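Local coordinates for leucine--tRNA ligase (Agrobacterium radiobacter, PDB 5AH5), which probably joins L-leucine to its cognate tRNA at the expense of ATP, as one of the class I aminoacyl-tRNA synthetases, at residues Lys144-Arg149 with His545-Ile550. Numbering follows the deposited sequence.
Sequences KGLIYR and HDLGYI
Two helix ends of the synthetase body meet at the surface here, where Leu547, at the close of helix 533-546, puts one methyl against both Lys144 and Leu146, which follow helix 128-143. The Leu547 methyl CD2 lies 4.0 Å from CG of Lys144, and the two side chains run past each other in opposite directions, the leucine touching the lysine low on its aliphatic part. Against Leu146 the approach is tip to tip, with CD1 of that residue 4.1 Å from the same CD2 of Leu547. In Leu547, CG stands anti to the carbonyl carbon (chi1 -57°); the methyl anti to CA is CD1, and the other branch, CD2, is the one that turns to both partners. The lysine bends along its length, and its ammonium, NZ, forms a salt bridge with Asp140 one turn back in helix 128-143. Asp140 also accepts a hydrogen bond from Tyr549 OH and touches Leu547, so a single carboxylate links both sides of the contact beside the apolar patch. Leu146 leans further on Val543 of helix 533-546 and on Tyr196. At the leucine's own helix end, Gly548 takes a positive phi of 99° and its N donates to His545 O over 2.9 Å. Past Leu146 the chain enters strand 147-151, which pairs antiparallel with strand 182-191. The contact is thus a small, partly solvent-exposed apolar touch between a helix-to-strand turn and a helix C-terminus closed by a Schellman motif.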
# COMPACT_ATOMS: atom_id res chain seq x y z
N LYS B 144 18.86 7.53 20.29
CA LYS B 144 18.25 8.85 20.09
C LYS B 144 16.91 9.01 20.78
O LYS B 144 16.23 9.99 20.55
CB LYS B 144 18.08 9.17 18.59
CG LYS B 144 19.31 8.96 17.72
CD LYS B 144 20.36 10.03 17.89
CE LYS B 144 21.78 9.48 17.66
NZ LYS B 144 22.03 9.12 16.24
N GLY B 145 16.49 8.04 21.59
CA GLY B 145 15.23 8.15 22.31
C GLY B 145 13.96 7.84 21.53
O GLY B 145 12.90 7.94 22.08
N LEU B 146 14.06 7.41 20.27
CA LEU B 146 12.85 7.05 19.50
C LEU B 146 12.31 5.69 19.91
O LEU B 146 11.11 5.48 19.93
CB LEU B 146 13.13 7.10 18.01
CG LEU B 146 13.34 8.57 17.62
CD1 LEU B 146 14.42 8.72 16.58
CD2 LEU B 146 12.02 9.19 17.20
N ILE B 147 13.21 4.77 20.31
CA ILE B 147 12.81 3.50 20.87
C ILE B 147 13.11 3.55 22.36
O ILE B 147 14.23 3.95 22.78
CB ILE B 147 13.49 2.30 20.20
CG1 ILE B 147 12.87 2.05 18.81
CG2 ILE B 147 13.35 1.02 21.06
CD1 ILE B 147 13.60 1.03 17.95
N TYR B 148 12.14 3.06 23.13
CA TYR B 148 12.22 3.03 24.57
C TYR B 148 11.47 1.86 25.22
O TYR B 148 10.57 1.24 24.62
CB TYR B 148 11.71 4.37 25.08
CG TYR B 148 10.22 4.57 24.87
CD1 TYR B 148 9.33 4.14 25.85
CD2 TYR B 148 9.70 5.17 23.73
CE1 TYR B 148 7.99 4.29 25.72
CE2 TYR B 148 8.33 5.32 23.58
CZ TYR B 148 7.48 4.88 24.60
OH TYR B 148 6.10 4.99 24.56
N ARG B 149 11.83 1.58 26.46
CA ARG B 149 11.24 0.51 27.24
C ARG B 149 10.33 1.09 28.24
O ARG B 149 10.66 2.08 28.83
CB ARG B 149 12.32 -0.31 27.95
CG ARG B 149 11.83 -1.72 28.31
CD ARG B 149 12.98 -2.69 28.43
NE ARG B 149 12.53 -3.99 28.92
CZ ARG B 149 12.53 -4.37 30.19
NH1 ARG B 149 12.93 -3.54 31.18
NH2 ARG B 149 12.13 -5.59 30.50
N HIS B 545 14.73 9.99 7.95
CA HIS B 545 15.00 11.31 7.35
C HIS B 545 15.62 12.21 8.42
O HIS B 545 16.80 12.59 8.31
CB HIS B 545 13.70 11.90 6.79
CG HIS B 545 13.83 13.27 6.21
ND1 HIS B 545 12.76 14.13 6.11
CD2 HIS B 545 14.88 13.93 5.69
CE1 HIS B 545 13.14 15.26 5.55
NE2 HIS B 545 14.43 15.16 5.28
N ASP B 546 14.92 12.42 9.51
CA ASP B 546 15.46 13.25 10.60
C ASP B 546 16.84 12.78 11.09
O ASP B 546 17.64 13.61 11.46
CB ASP B 546 14.54 13.28 11.81
CG ASP B 546 13.19 13.80 11.52
OD1 ASP B 546 12.93 14.43 10.46
OD2 ASP B 546 12.32 13.53 12.38
N LEU B 547 17.12 11.48 11.07
CA LEU B 547 18.42 11.03 11.56
C LEU B 547 19.50 10.98 10.50
O LEU B 547 20.58 10.53 10.80
CB LEU B 547 18.31 9.63 12.13
CG LEU B 547 17.33 9.38 13.26
CD1 LEU B 547 17.47 7.93 13.68
CD2 LEU B 547 17.55 10.30 14.42
N GLY B 548 19.22 11.37 9.26
CA GLY B 548 20.28 11.50 8.25
C GLY B 548 20.45 10.37 7.27
O GLY B 548 21.28 10.46 6.35
N TYR B 549 19.66 9.30 7.39
CA TYR B 549 19.87 8.20 6.44
C TYR B 549 19.44 8.54 5.01
O TYR B 549 20.00 8.01 4.01
CB TYR B 549 19.13 6.97 6.91
CG TYR B 549 19.68 6.35 8.21
CD1 TYR B 549 19.26 6.83 9.44
CD2 TYR B 549 20.62 5.34 8.19
CE1 TYR B 549 19.76 6.31 10.61
CE2 TYR B 549 21.14 4.80 9.36
CZ TYR B 549 20.69 5.30 10.56
OH TYR B 549 21.11 4.80 11.77
N ILE B 550 18.40 9.37 4.91
CA ILE B 550 17.80 9.70 3.66
C ILE B 550 17.42 11.15 3.67
O ILE B 550 17.34 11.74 4.72
CB ILE B 550 16.56 8.85 3.38
CG1 ILE B 550 15.56 8.94 4.54
CG2 ILE B 550 16.96 7.42 3.16
CD1 ILE B 550 14.33 8.09 4.39